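Side-chain contacts in 2-Keto-3-deoxy-(6-phospho-)gluconate aldolase (PDB 2R91), which is an aldolase of the dihydrodipicolinate synthetase family, with a TIM-barrel fold and an assembly of four chains: residues K84-S88 / R89-A93; R136-A140 / R141-E145; E157-A160 / H161-Y165; N199-P202 / E203-A206. All coordinates share one frame; numbering follows the deposited sequence.

Interaction 1 of 4, residues K84-S88 / R89-A93; sequences KYAES and RGAEA
Arg89 folds back over the ring of Tyr85, one helical turn earlier in the chain. Its CG sits above one face of the phenol, 4.1 Å from the Tyr85 ring centroid and displaced toward the rim, which makes a CH-pi contact. Farther out, one face of the guanidinium lies over CE1 and CZ of the ring, with Arg89 NH2 3.5 Å from Tyr85 CE1. The two planes stand 54° apart, so the flat groups are not stacked. Their polar ends converge on Asp58 of helix 50-63, which forms a salt bridge with Arg89 NE and a hydrogen bond with Tyr85 OH. A long, flexible arginine and a tyrosine can both reach that carboxylate while their apolar parts lie against each other.

Among the hydrogen bonds, Tyr85 O accepts twice, from Arg89 N at 3.0 Å and from Ser88 OG at 2.7 Å. Serine suits this last helical residue because its short side chain, with chi1 at 76°, returns the hydroxyl to the preceding turn. Ala91 N bonds to Ala86 O at 3.1 Å, and inside that loop Gly90 N reaches Glu87 O, also at 3.1 Å, from above the carbonyl plane.

The apolar contact is small: Ala86 CB meets Ala91 CB at 4.0 Å, and both methyls also touch Val69 of strand 67-70. Gly90, with phi at 90°, takes a conformation in which a CB would press on the preceding carbonyl. The nested pair of bonds and the apolar contact spanning them are those of a Schellman motif, here ending helix 76-88 ahead of barrel strand 93-96.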
# COMPACT_ATOMS: atom_id res chain seq x y z
N LYS A 84 -0.08 -34.39 9.99
CA LYS A 84 0.16 -35.74 10.52
C LYS A 84 0.43 -36.73 9.39
O LYS A 84 1.32 -37.56 9.49
CB LYS A 84 -1.02 -36.21 11.40
CG LYS A 84 -1.32 -35.35 12.60
CD LYS A 84 -2.53 -35.91 13.37
CE LYS A 84 -2.92 -35.04 14.55
NZ LYS A 84 -4.44 -35.05 14.95
N TYR A 85 -0.35 -36.63 8.31
CA TYR A 85 -0.15 -37.48 7.13
C TYR A 85 1.25 -37.33 6.53
O TYR A 85 1.94 -38.33 6.24
CB TYR A 85 -1.20 -37.16 6.06
CG TYR A 85 -1.20 -38.13 4.90
CD1 TYR A 85 -1.67 -39.45 5.08
CD2 TYR A 85 -0.71 -37.77 3.65
CE1 TYR A 85 -1.65 -40.36 4.06
CE2 TYR A 85 -0.71 -38.68 2.60
CZ TYR A 85 -1.19 -39.98 2.82
OH TYR A 85 -1.21 -40.90 1.83
N ALA A 86 1.66 -36.08 6.32
CA ALA A 86 2.99 -35.79 5.77
C ALA A 86 4.08 -36.40 6.65
O ALA A 86 5.02 -37.04 6.16
CB ALA A 86 3.19 -34.28 5.65
N GLU A 87 3.95 -36.22 7.95
CA GLU A 87 4.91 -36.80 8.88
C GLU A 87 4.98 -38.33 8.75
O GLU A 87 6.07 -38.91 8.77
CB GLU A 87 4.55 -36.42 10.30
CG GLU A 87 5.54 -36.99 11.32
CD GLU A 87 5.18 -36.54 12.71
OE1 GLU A 87 4.09 -36.90 13.18
OE2 GLU A 87 5.95 -35.79 13.33
N SER A 88 3.83 -38.97 8.57
CA SER A 88 3.81 -40.45 8.46
C SER A 88 4.43 -40.90 7.16
O SER A 88 4.99 -42.01 7.07
CB SER A 88 2.38 -40.98 8.57
OG SER A 88 1.65 -40.76 7.36
N ARG A 89 4.36 -40.03 6.14
CA ARG A 89 4.97 -40.32 4.84
C ARG A 89 6.47 -39.99 4.77
O ARG A 89 7.11 -40.16 3.74
CB ARG A 89 4.18 -39.64 3.71
CG ARG A 89 2.76 -40.16 3.59
CD ARG A 89 2.79 -41.61 3.17
NE ARG A 89 1.49 -42.23 2.93
CZ ARG A 89 0.86 -43.01 3.81
NH1 ARG A 89 1.37 -43.21 5.01
NH2 ARG A 89 -0.30 -43.57 3.50
N GLY A 90 7.04 -39.54 5.88
CA GLY A 90 8.47 -39.32 5.95
C GLY A 90 8.96 -37.92 5.54
O GLY A 90 10.15 -37.74 5.26
N ALA A 91 8.05 -36.94 5.49
CA ALA A 91 8.41 -35.54 5.23
C ALA A 91 9.37 -35.11 6.30
O ALA A 91 9.18 -35.42 7.48
CB ALA A 91 7.16 -34.64 5.27
N GLU A 92 10.37 -34.33 5.93
CA GLU A 92 11.32 -33.92 6.93
C GLU A 92 10.79 -32.74 7.75
O GLU A 92 11.22 -32.48 8.88
CB GLU A 92 12.70 -33.68 6.31
CG GLU A 92 12.95 -32.35 5.70
CD GLU A 92 14.42 -32.18 5.25
OE1 GLU A 92 15.07 -33.17 4.84
OE2 GLU A 92 14.90 -31.03 5.31
N ALA A 93 9.81 -32.03 7.19
CA ALA A 93 9.20 -30.90 7.90
C ALA A 93 7.84 -30.62 7.27
O ALA A 93 7.56 -31.08 6.17
CB ALA A 93 10.11 -29.64 7.80
O HOH W 1 8.51 -37.40 9.20
O HOH W 2 8.65 -37.97 8.63

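Interaction 2 of 4, residues R136-A140 / R141-E145; sequences RDVDA and RAAKE
Asp139 caps the start of helix 140-146 through its carboxylate: OD1 accepts from Ala142 N at 3.1 Å, and the bond is nearly straight, at 172°. Its chi1 of 70° places CG between the backbone N and the carbonyl carbon, which swings OD1 over the first turn. Aspartate fits an N-cap because its side chain is short enough for a carboxylate oxygen to curl back onto an amide there, and its negative charge is probably favoured by the helix dipole. The same OD1 lies 3.5 Å from Ala142 CB.

Backbone bonds carry the helix onward. Ala143 N gives to Asp139 O at 2.8 Å, so Asp139 meets the first turn with both side chain and main chain, and Lys144 N gives to Ala140 O at 2.9 Å.

The apolar part comes from Val138, just before the cap. Its CG1, anti to the backbone N, reaches Ala142 CB at 4.0 Å and Ala143 CB at 4.4 Å, so one branch of the valine touches two alanines of the first turn.

Val138 and Ala143 both pack on Leu127 of strand 125-129, and Ala140 lies against helix 159-168 at Ala164, Tyr165 and Tyr168. Small alanines on these faces are consistent with the close approach of helix 140-146 to strand and helix alike.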
# COMPACT_ATOMS: atom_id res chain seq x y z
N ARG A 136 -1.26 -10.67 4.95
CA ARG A 136 -0.69 -10.30 6.25
C ARG A 136 0.74 -10.81 6.31
O ARG A 136 1.14 -11.69 5.55
CB ARG A 136 -1.50 -10.86 7.47
CG ARG A 136 -1.78 -12.38 7.45
CD ARG A 136 -2.59 -12.87 8.67
NE ARG A 136 -3.78 -12.03 8.88
CZ ARG A 136 -4.93 -12.12 8.22
NH1 ARG A 136 -5.16 -13.12 7.33
NH2 ARG A 136 -5.88 -11.22 8.50
N ASP A 137 1.47 -10.29 7.28
CA ASP A 137 2.87 -10.65 7.52
C ASP A 137 2.99 -11.25 8.91
O ASP A 137 2.42 -10.71 9.87
CB ASP A 137 3.70 -9.34 7.46
CG ASP A 137 5.21 -9.57 7.61
OD1 ASP A 137 5.71 -10.63 7.21
OD2 ASP A 137 5.89 -8.67 8.14
N VAL A 138 3.73 -12.34 9.04
CA VAL A 138 4.17 -12.82 10.34
C VAL A 138 5.69 -12.58 10.39
O VAL A 138 6.47 -13.40 9.86
CB VAL A 138 3.81 -14.29 10.55
CG1 VAL A 138 4.35 -14.80 11.89
CG2 VAL A 138 2.25 -14.44 10.52
N ASP A 139 6.09 -11.44 10.96
CA ASP A 139 7.50 -11.00 10.87
C ASP A 139 8.36 -11.77 11.88
O ASP A 139 7.86 -12.63 12.61
CB ASP A 139 7.64 -9.45 10.94
CG ASP A 139 7.33 -8.85 12.33
OD1 ASP A 139 7.07 -9.59 13.28
OD2 ASP A 139 7.35 -7.60 12.45
N ALA A 140 9.67 -11.49 11.91
CA ALA A 140 10.58 -12.25 12.77
C ALA A 140 10.16 -12.23 14.25
O ALA A 140 10.17 -13.27 14.93
CB ALA A 140 12.03 -11.74 12.60
N ARG A 141 9.81 -11.06 14.74
CA ARG A 141 9.41 -10.92 16.14
C ARG A 141 8.13 -11.74 16.47
O ARG A 141 8.09 -12.48 17.46
CB ARG A 141 9.21 -9.44 16.40
CG ARG A 141 8.82 -9.05 17.80
CD ARG A 141 9.18 -7.58 18.02
NE ARG A 141 8.08 -6.87 18.64
CZ ARG A 141 7.33 -5.94 18.04
NH1 ARG A 141 7.60 -5.58 16.78
NH2 ARG A 141 6.33 -5.36 18.71
N ALA A 142 7.12 -11.61 15.63
CA ALA A 142 5.88 -12.41 15.74
C ALA A 142 6.18 -13.91 15.65
O ALA A 142 5.63 -14.71 16.41
CB ALA A 142 4.92 -12.00 14.66
N ALA A 143 7.06 -14.30 14.73
CA ALA A 143 7.45 -15.70 14.58
C ALA A 143 8.11 -16.27 15.85
O ALA A 143 7.83 -17.41 16.28
CB ALA A 143 8.36 -15.85 13.36
N LYS A 144 8.98 -15.45 16.46
CA LYS A 144 9.60 -15.82 17.74
C LYS A 144 8.54 -15.95 18.84
O LYS A 144 8.58 -16.90 19.62
CB LYS A 144 10.66 -14.79 18.16
CG LYS A 144 11.37 -15.16 19.48
CD LYS A 144 12.34 -14.07 19.95
CE LYS A 144 13.11 -14.53 21.22
NZ LYS A 144 13.89 -13.39 21.81
N GLU A 145 7.63 -14.98 18.87
CA GLU A 145 6.49 -14.91 19.83
C GLU A 145 5.58 -16.15 19.76
O GLU A 145 4.88 -16.46 20.74
CB GLU A 145 5.65 -13.60 19.66
CG GLU A 145 6.28 -12.30 20.30
CD GLU A 145 5.75 -10.88 19.80
OE1 GLU A 145 5.33 -10.67 18.61
OE2 GLU A 145 5.81 -9.92 20.62

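Interaction 3 of 4, residues E157-A160 / H161-Y165; sequences ESLA and HTLAY
Ser158 is the N-cap of helix 159-168 and caps the amide of His161. Its OG accepts from His161 N at 3.2 Å, with an angle of 153° at the hydrogen, and the hydroxyl also lies 3.4 Å from His161 CB. The chi1 of Ser158, 168°, turns OG away from its own backbone N and toward the amide it caps. Serine suits the position because it offers an acceptor on a side chain of a single carbon. Ser158 O takes a weak bond from Thr162 N at 3.3 Å. Regular helical bonding follows, with Leu163 N on Leu159 O at 2.8 Å and Ala164 N on Ala160 O at 3.0 Å.

This helix is the crossover of a beta-alpha-beta unit, linking strand 149-154 to strand 173-176 in the barrel wall. His161 ND1 and Thr162 OG1 both bond to Asp154 OD2 of the first strand, and Thr162 OG1 also bonds to Asn176 ND2 of the second, so the threonine joins both. His161 NE2 bonds to Asp137 OD2 in the loop before helix 140-146. With a partner at each ring nitrogen, the imidazole is fixed in rotation, a role that suits histidine since both of its nitrogens can bond at once.

Leu159 and Leu163 make the apolar side. Their side chains run across one another at a slant, with Leu159 CG 4.2 Å from Leu163 CD1. Leu163 CG also lies 3.6 Å from Leu159 O, so the later leucine covers the carbonyl of the earlier one. A second subunit packs on this leucine pair: its Leu159 meets Leu159, and its Arg221 meets Leu163.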
# COMPACT_ATOMS: atom_id res chain seq x y z
N GLU A 157 10.32 -9.56 -1.23
CA GLU A 157 11.36 -8.75 -1.89
C GLU A 157 12.30 -8.08 -0.90
O GLU A 157 13.39 -7.63 -1.28
CB GLU A 157 10.74 -7.67 -2.80
CG GLU A 157 9.95 -8.19 -4.00
CD GLU A 157 10.77 -8.95 -5.05
OE1 GLU A 157 11.99 -8.64 -5.30
OE2 GLU A 157 10.17 -9.86 -5.67
N SER A 158 11.90 -7.99 0.37
CA SER A 158 12.76 -7.36 1.37
C SER A 158 13.76 -8.37 2.01
O SER A 158 13.39 -9.16 2.88
CB SER A 158 11.91 -6.66 2.42
OG SER A 158 12.69 -6.29 3.53
N LEU A 159 15.02 -8.36 1.56
CA LEU A 159 16.01 -9.28 2.10
C LEU A 159 16.22 -9.06 3.60
O LEU A 159 16.46 -10.01 4.36
CB LEU A 159 17.34 -9.15 1.35
CG LEU A 159 18.37 -10.23 1.66
CD1 LEU A 159 17.82 -11.64 1.28
CD2 LEU A 159 19.71 -9.94 0.86
N ALA A 160 16.12 -7.81 4.04
CA ALA A 160 16.27 -7.51 5.47
C ALA A 160 15.17 -8.18 6.30
O ALA A 160 15.40 -8.64 7.38
CB ALA A 160 16.26 -6.01 5.71
N HIS A 161 13.95 -8.20 5.78
CA HIS A 161 12.83 -8.86 6.48
C HIS A 161 13.21 -10.34 6.70
O HIS A 161 13.05 -10.90 7.80
CB HIS A 161 11.56 -8.68 5.61
CG HIS A 161 10.30 -9.18 6.26
ND1 HIS A 161 9.94 -10.51 6.25
CD2 HIS A 161 9.33 -8.52 6.94
CE1 HIS A 161 8.79 -10.66 6.90
NE2 HIS A 161 8.39 -9.47 7.33
N THR A 162 13.75 -10.97 5.66
CA THR A 162 14.16 -12.38 5.75
C THR A 162 15.31 -12.59 6.73
O THR A 162 15.27 -13.50 7.59
CB THR A 162 14.52 -12.95 4.37
OG1 THR A 162 13.46 -12.69 3.46
CG2 THR A 162 14.74 -14.48 4.43
N LEU A 163 16.35 -11.74 6.61
CA LEU A 163 17.49 -11.82 7.51
C LEU A 163 17.05 -11.68 8.96
O LEU A 163 17.61 -12.30 9.84
CB LEU A 163 18.53 -10.71 7.16
CG LEU A 163 19.49 -11.08 6.02
CD1 LEU A 163 20.15 -9.83 5.40
CD2 LEU A 163 20.57 -12.06 6.52
N ALA A 164 16.06 -10.85 9.22
CA ALA A 164 15.59 -10.66 10.58
C ALA A 164 15.15 -11.98 11.26
O ALA A 164 15.28 -12.11 12.47
CB ALA A 164 14.47 -9.62 10.63
N TYR A 165 14.68 -12.97 10.49
CA TYR A 165 14.34 -14.27 11.11
C TYR A 165 15.56 -14.97 11.66
O TYR A 165 15.51 -15.63 12.69
CB TYR A 165 13.62 -15.22 10.14
CG TYR A 165 12.28 -14.72 9.65
CD1 TYR A 165 11.14 -14.83 10.46
CD2 TYR A 165 12.14 -14.20 8.37
CE1 TYR A 165 9.91 -14.41 10.02
CE2 TYR A 165 10.91 -13.77 7.92
CZ TYR A 165 9.79 -13.88 8.75
OH TYR A 165 8.57 -13.45 8.30

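Interaction 4 of 4, residues N199-P202 / E203-A206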
# COMPACT_ATOMS: atom_id res chain seq x y z
N ASN A 199 12.23 -25.02 -10.61
CA ASN A 199 11.48 -25.90 -11.50
C ASN A 199 12.06 -25.98 -12.90
O ASN A 199 12.13 -27.06 -13.48
CB ASN A 199 10.01 -25.47 -11.63
CG ASN A 199 9.23 -25.81 -10.40
OD1 ASN A 199 8.87 -26.97 -10.19
ND2 ASN A 199 9.00 -24.82 -9.54
N TYR A 200 12.42 -24.83 -13.48
CA TYR A 200 12.79 -24.79 -14.90
C TYR A 200 14.27 -24.61 -15.16
O TYR A 200 14.74 -25.01 -16.21
CB TYR A 200 11.96 -23.75 -15.67
CG TYR A 200 11.87 -22.36 -15.05
CD1 TYR A 200 12.81 -21.37 -15.34
CD2 TYR A 200 10.78 -22.00 -14.24
CE1 TYR A 200 12.70 -20.07 -14.79
CE2 TYR A 200 10.65 -20.73 -13.70
CZ TYR A 200 11.62 -19.76 -13.99
OH TYR A 200 11.49 -18.50 -13.45
N LEU A 201 15.00 -24.01 -14.22
CA LEU A 201 16.44 -23.80 -14.37
C LEU A 201 17.23 -24.09 -13.11
O LEU A 201 18.01 -23.25 -12.63
CB LEU A 201 16.76 -22.36 -14.89
CG LEU A 201 16.51 -22.20 -16.38
CD1 LEU A 201 16.41 -20.71 -16.79
CD2 LEU A 201 17.61 -22.95 -17.17
N PRO A 202 17.08 -25.32 -12.56
CA PRO A 202 17.83 -25.67 -11.36
C PRO A 202 19.33 -25.53 -11.60
O PRO A 202 20.06 -25.18 -10.68
CB PRO A 202 17.45 -27.17 -11.13
CG PRO A 202 16.96 -27.67 -12.48
CD PRO A 202 16.22 -26.43 -13.03
N GLU A 203 19.79 -25.84 -12.81
CA GLU A 203 21.23 -25.79 -13.09
C GLU A 203 21.74 -24.35 -13.04
O GLU A 203 22.89 -24.12 -12.73
CB GLU A 203 21.59 -26.45 -14.42
CG GLU A 203 20.92 -25.88 -15.69
CD GLU A 203 19.53 -26.50 -16.00
OE1 GLU A 203 18.63 -26.41 -15.17
OE2 GLU A 203 19.34 -27.09 -17.08
N LEU A 204 20.88 -23.38 -13.35
CA LEU A 204 21.23 -21.96 -13.18
C LEU A 204 21.37 -21.58 -11.71
O LEU A 204 22.31 -20.86 -11.32
CB LEU A 204 20.21 -21.06 -13.90
CG LEU A 204 20.52 -19.54 -14.08
CD1 LEU A 204 19.58 -18.88 -15.07
CD2 LEU A 204 20.38 -18.79 -12.78
N LEU A 205 20.45 -22.05 -10.87
CA LEU A 205 20.52 -21.73 -9.45
C LEU A 205 21.78 -22.34 -8.84
O LEU A 205 22.42 -21.75 -8.00
CB LEU A 205 19.27 -22.23 -8.69
CG LEU A 205 17.90 -21.74 -9.16
CD1 LEU A 205 16.85 -22.06 -8.06
CD2 LEU A 205 17.91 -20.23 -9.48
N ALA A 206 22.10 -23.57 -9.26
CA ALA A 206 23.31 -24.26 -8.79
C ALA A 206 24.54 -23.49 -9.27
O ALA A 206 25.50 -23.35 -8.54
CB ALA A 206 23.33 -25.72 -9.29
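Leu201 O accepts from the amides of Leu204 and Leu205 in the first turn of helix 202-213. Leu205 N donates to it at 3.2 Å, in the carbonyl plane, and Leu204 N adds a weak, strongly bent bond at 3.0 Å. Ala206 N then gives to Pro202 O at 3.0 Å. Pro202 has no N-H to place, which suits the first turn of a helix, where no preceding carbonyl would be available for one.

Glu203 lays its side chain beside that proline. With chi1 at 59° and chi2 at -87° the chain doubles back, bringing OE1 to 3.2 Å from Pro202 CD and 3.4 Å from Pro202 CG. These are packing contacts; the hydrogen-bond partner of OE1 is Gln251 NE2 of helix 239-251, which also bonds to Tyr200 O. One amide group thus ties the carboxylate to the turn before the helix. Glu203 OE2 has a long, weak ion pair with Lys31, and Tyr200 OH bonds with Tyr239 OH.

Leucine suits the N-cap here because the side chain of Leu201 is buried, against Leu204 and against Ile230 and Phe250 of helices 217-237 and 239-251. Its CB touches Leu204 CB at 3.8 Å, and CD1 of Leu201 meets CD1 of Leu204 at 4.0 Å. The arrangement is a helix N terminus with proline in the first position and an N-cap leucine that packs inward instead of capping, following strand 192-193, the eighth of the TIM barrel.

How the interactions relate
From the N terminus, interaction 1 comes first, turning the chain out of helix 76-88 toward barrel strand 93-96. Interactions 2 and 3 follow, at the starts of helices 140-146 and 159-168, and interaction 4 opens helix 202-213. All four close short local turns in series, and none nests in or crosses another. Three begin helices and one ends a helix. Interactions 2 and 3 touch, their centres about 12 Å apart: Tyr165 OH probably bonds to Val138 O, which ties helix 159-168 to the loop leading into helix 140-146. Interaction 4 lies across the chain's centre from interaction 2, with about 30 Å between centres, and interactions 1 and 4 touch none of the others.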